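Local coordinates for protein calmodulin, putative (Entamoeba histolytica, PDB 4OCI) that binds calcium through an EF-hand as a calmodulin-like signalling protein, and is involved in initiating phagocytosis of human erythrocytes, at residues A[20-28]-A[47-58]. Residues are numbered along the deposited sequence; the frame is centred on the assembly and turned at random.
With CA (calcium ion), chain B.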
loop_
_atom_site.group_PDB
_atom_site.type_symbol
_atom_site.label_atom_id
_atom_site.label_comp_id
_atom_site.label_asym_id
_atom_site.label_seq_id
_atom_site.Cartn_x
_atom_site.Cartn_y
_atom_site.Cartn_z
ATOM N N ASP A 20 -1.757 20.869 6.011
ATOM C CA ASP A 20 -3.210 20.870 5.851
ATOM C C ASP A 20 -3.952 20.045 6.866
ATOM O O ASP A 20 -5.173 19.980 6.796
ATOM C CB ASP A 20 -3.639 20.498 4.425
ATOM C CG ASP A 20 -3.259 19.019 4.033
ATOM O OD1 ASP A 20 -2.518 18.361 4.804
ATOM O OD2 ASP A 20 -3.652 18.550 2.930
ATOM N N GLY A 21 -3.250 19.413 7.801
ATOM C CA GLY A 21 -3.876 18.488 8.802
ATOM C C GLY A 21 -4.167 17.042 8.324
ATOM O O GLY A 21 -4.980 16.323 8.958
ATOM N N TYR A 22 -3.549 16.605 7.229
ATOM C CA TYR A 22 -3.779 15.294 6.621
ATOM C C TYR A 22 -2.478 14.691 6.269
ATOM O O TYR A 22 -1.697 15.347 5.660
ATOM C CB TYR A 22 -4.614 15.377 5.309
ATOM C CG TYR A 22 -6.039 15.804 5.670
ATOM C CD1 TYR A 22 -6.984 14.879 6.128
ATOM C CD2 TYR A 22 -6.416 17.169 5.601
ATOM C CE1 TYR A 22 -8.277 15.268 6.478
ATOM C CE2 TYR A 22 -7.695 17.575 5.999
ATOM C CZ TYR A 22 -8.602 16.620 6.424
ATOM O OH TYR A 22 -9.848 17.016 6.783
ATOM N N LEU A 23 -2.290 13.390 6.522
ATOM C CA LEU A 23 -1.118 12.699 6.026
ATOM C C LEU A 23 -1.333 12.052 4.676
ATOM O O LEU A 23 -2.429 11.482 4.442
ATOM C CB LEU A 23 -0.711 11.602 7.046
ATOM C CG LEU A 23 -0.374 12.086 8.442
ATOM C CD1 LEU A 23 0.058 10.878 9.216
ATOM C CD2 LEU A 23 0.769 13.149 8.334
ATOM N N THR A 24 -0.326 12.154 3.795
ATOM C CA THR A 24 -0.266 11.300 2.584
ATOM C C THR A 24 0.048 9.853 2.980
ATOM O O THR A 24 0.355 9.586 4.122
ATOM C CB THR A 24 0.774 11.733 1.609
ATOM O OG1 THR A 24 2.053 11.605 2.225
ATOM C CG2 THR A 24 0.550 13.190 1.146
ATOM N N LEU A 25 -0.009 8.908 2.024
ATOM C CA LEU A 25 0.357 7.530 2.300
ATOM C C LEU A 25 1.806 7.426 2.714
ATOM O O LEU A 25 2.092 6.811 3.732
ATOM C CB LEU A 25 0.158 6.716 0.996
ATOM C CG LEU A 25 0.684 5.287 1.070
ATOM C CD1 LEU A 25 0.012 4.465 2.123
ATOM C CD2 LEU A 25 0.433 4.741 -0.405
ATOM N N ASN A 26 2.737 8.053 2.004
ATOM C CA ASN A 26 4.157 7.943 2.456
ATOM C C ASN A 26 4.450 8.550 3.826
ATOM O O ASN A 26 5.234 7.978 4.579
ATOM C CB ASN A 26 5.115 8.576 1.458
ATOM C CG ASN A 26 5.349 7.671 0.294
ATOM O OD1 ASN A 26 5.217 6.420 0.399
ATOM N ND2 ASN A 26 5.655 8.270 -0.850
ATOM N N GLU A 27 3.785 9.665 4.178
ATOM C CA GLU A 27 3.919 10.253 5.513
ATOM C C GLU A 27 3.355 9.361 6.597
ATOM O O GLU A 27 3.956 9.262 7.671
ATOM C CB GLU A 27 3.243 11.631 5.612
ATOM C CG GLU A 27 3.996 12.687 4.729
ATOM C CD GLU A 27 3.176 13.958 4.431
ATOM O OE1 GLU A 27 1.937 13.958 4.714
ATOM O OE2 GLU A 27 3.776 14.970 3.883
ATOM N N PHE A 28 2.227 8.727 6.341
ATOM C CA PHE A 28 1.662 7.748 7.276
ATOM C C PHE A 28 2.582 6.571 7.519
ATOM O O PHE A 28 2.836 6.200 8.674
ATOM C CB PHE A 28 0.337 7.254 6.771
ATOM C CG PHE A 28 -0.301 6.172 7.633
ATOM C CD1 PHE A 28 -0.701 6.447 8.917
ATOM C CD2 PHE A 28 -0.517 4.878 7.136
ATOM C CE1 PHE A 28 -1.348 5.445 9.730
ATOM C CE2 PHE A 28 -1.138 3.901 7.951
ATOM C CZ PHE A 28 -1.534 4.179 9.220
ATOM N N THR A 47 -4.207 -0.416 5.503
ATOM C CA THR A 47 -4.876 0.322 6.592
ATOM C C THR A 47 -5.120 1.762 6.163
ATOM O O THR A 47 -6.187 2.308 6.380
ATOM C CB THR A 47 -3.960 0.303 7.871
ATOM O OG1 THR A 47 -3.700 -1.071 8.203
ATOM C CG2 THR A 47 -4.571 1.065 9.097
ATOM N N TYR A 48 -4.115 2.374 5.537
ATOM C CA TYR A 48 -4.306 3.753 5.021
ATOM C C TYR A 48 -5.498 3.803 4.026
ATOM O O TYR A 48 -6.348 4.705 4.094
ATOM C CB TYR A 48 -2.995 4.227 4.363
ATOM C CG TYR A 48 -3.081 5.661 3.906
ATOM C CD1 TYR A 48 -2.714 6.694 4.742
ATOM C CD2 TYR A 48 -3.621 6.002 2.611
ATOM C CE1 TYR A 48 -2.816 8.075 4.309
ATOM C CE2 TYR A 48 -3.740 7.349 2.179
ATOM C CZ TYR A 48 -3.307 8.374 3.028
ATOM O OH TYR A 48 -3.413 9.689 2.601
ATOM N N ASN A 49 -5.552 2.857 3.085
ATOM C CA ASN A 49 -6.579 2.838 2.059
ATOM C C ASN A 49 -7.994 2.754 2.699
ATOM O O ASN A 49 -8.934 3.412 2.277
ATOM C CB ASN A 49 -6.354 1.660 1.091
ATOM C CG ASN A 49 -7.386 1.616 0.031
ATOM O OD1 ASN A 49 -8.238 0.765 0.076
ATOM N ND2 ASN A 49 -7.393 2.597 -0.875
ATOM N N SER A 50 -8.119 1.989 3.762
ATOM C CA SER A 50 -9.424 1.805 4.412
ATOM C C SER A 50 -9.764 2.960 5.349
ATOM O O SER A 50 -10.882 3.083 5.800
ATOM C CB SER A 50 -9.371 0.537 5.240
ATOM O OG SER A 50 -9.384 -0.550 4.323
ATOM N N ASN A 51 -8.809 3.791 5.692
ATOM C CA ASN A 51 -9.076 4.800 6.736
ATOM C C ASN A 51 -8.533 6.156 6.305
ATOM O O ASN A 51 -7.731 6.801 7.007
ATOM C CB ASN A 51 -8.439 4.360 8.053
ATOM C CG ASN A 51 -9.038 3.058 8.567
ATOM O OD1 ASN A 51 -10.121 3.037 9.151
ATOM N ND2 ASN A 51 -8.358 1.963 8.309
ATOM N N SER A 52 -8.846 6.564 5.105
ATOM C CA SER A 52 -8.436 7.900 4.755
ATOM C C SER A 52 -9.594 8.463 3.963
ATOM O O SER A 52 -10.297 7.727 3.276
ATOM C CB SER A 52 -7.181 7.898 3.947
ATOM O OG SER A 52 -7.278 6.985 2.867
ATOM N N LYS A 53 -9.797 9.756 4.083
ATOM C CA LYS A 53 -10.728 10.471 3.195
ATOM C C LYS A 53 -9.982 10.786 1.934
ATOM O O LYS A 53 -8.731 10.587 1.821
ATOM C CB LYS A 53 -11.096 11.819 3.841
ATOM C CG LYS A 53 -11.448 11.826 5.402
ATOM C CD LYS A 53 -12.415 10.717 5.872
ATOM C CE LYS A 53 -13.916 11.057 5.639
ATOM N NZ LYS A 53 -14.200 11.203 4.134
ATOM N N VAL A 54 -10.695 11.407 1.010
ATOM C CA VAL A 54 -10.022 11.944 -0.143
ATOM C C VAL A 54 -8.822 12.841 0.142
ATOM O O VAL A 54 -7.824 12.721 -0.516
ATOM C CB VAL A 54 -11.032 12.641 -1.158
ATOM C CG1 VAL A 54 -10.263 13.401 -2.171
ATOM C CG2 VAL A 54 -11.888 11.537 -1.835
ATOM N N ARG A 55 -8.923 13.759 1.107
ATOM C CA ARG A 55 -7.836 14.613 1.539
ATOM C C ARG A 55 -6.649 13.867 2.175
ATOM O O ARG A 55 -5.553 14.415 2.324
ATOM C CB ARG A 55 -8.402 15.652 2.558
ATOM C CG ARG A 55 -9.332 16.621 1.871
ATOM C CD ARG A 55 -9.614 17.788 2.776
ATOM N NE ARG A 55 -10.697 18.666 2.317
ATOM C CZ ARG A 55 -10.513 19.905 1.844
ATOM N NH1 ARG A 55 -9.279 20.410 1.704
ATOM N NH2 ARG A 55 -11.572 20.646 1.502
ATOM N N GLY A 56 -6.823 12.624 2.596
ATOM C CA GLY A 56 -5.699 11.993 3.270
ATOM C C GLY A 56 -6.179 11.500 4.630
ATOM O O GLY A 56 -7.365 11.290 4.837
HETATM N N MSE A 57 -5.248 11.277 5.539
HETATM C CA MSE A 57 -5.564 10.735 6.816
HETATM C C MSE A 57 -5.536 11.834 7.897
HETATM O O MSE A 57 -4.540 12.475 8.048
HETATM C CB MSE A 57 -4.569 9.607 7.146
HETATM C CG MSE A 57 -4.984 8.956 8.474
HETATM SE SE MSE A 57 -3.663 7.694 8.912
HETATM C CE MSE A 57 -4.786 6.228 8.124
ATOM N N SER A 58 -6.630 12.048 8.609
ATOM C CA SER A 58 -6.737 13.113 9.625
ATOM C C SER A 58 -6.119 12.608 10.910
ATOM O O SER A 58 -5.739 11.432 11.006
ATOM C CB SER A 58 -8.232 13.427 9.861
ATOM O OG SER A 58 -8.777 12.312 10.554
HETATM CA CA CA B . -0.861 17.035 4.577
HETATM O O HOH W 1 -6.820 19.855 2.460
HETATM O O HOH W 2 -1.810 16.588 2.772
HETATM O O HOH W 3 0.842 16.177 3.731
#
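L23 and M57 pair antiparallel through two backbone hydrogen bonds, L23 N to M57 O at 2.9 Å and M57 N to L23 O at 3.0 Å. L23 O is gripped twice: Y48 OH also donates to it at 2.8 Å, in the carbonyl plane and on a lone pair. A chi1 of -176° swings the Y48 ring away from its own backbone N and across to L25; there L25 CA sits over the centre of one face, while S52 CB, from Y48's own segment, lies near the rim of the opposite face. This inner half is dense. F28 slides past Y48, and the selenomethionine M57, bent at its last torsion, lays CE over the F28 ring in a CH-pi contact, 4.0 Å from its centroid; its SE meets the same ring obliquely at 3.8 Å from the centroid, a Met-aromatic contact. F62 and L69 of helix 59-71 also pack on F28.

Farther out, R55 CB still fits snugly, almost on the Y22 ring normal, 3.7 Å from the centroid. The solvent side begins beyond it, where the extended arginine runs on to water 1, whose link to D20 OD2 is weak. Y22 O binds calcium at 2.2 Å, with D20 OD1, two waters, D16 and D18 around the same ion. All this is consistent with the loop-to-loop pairing of two EF-hands, calcium seated in the 16-27 loop and the second loop apparently degenerate.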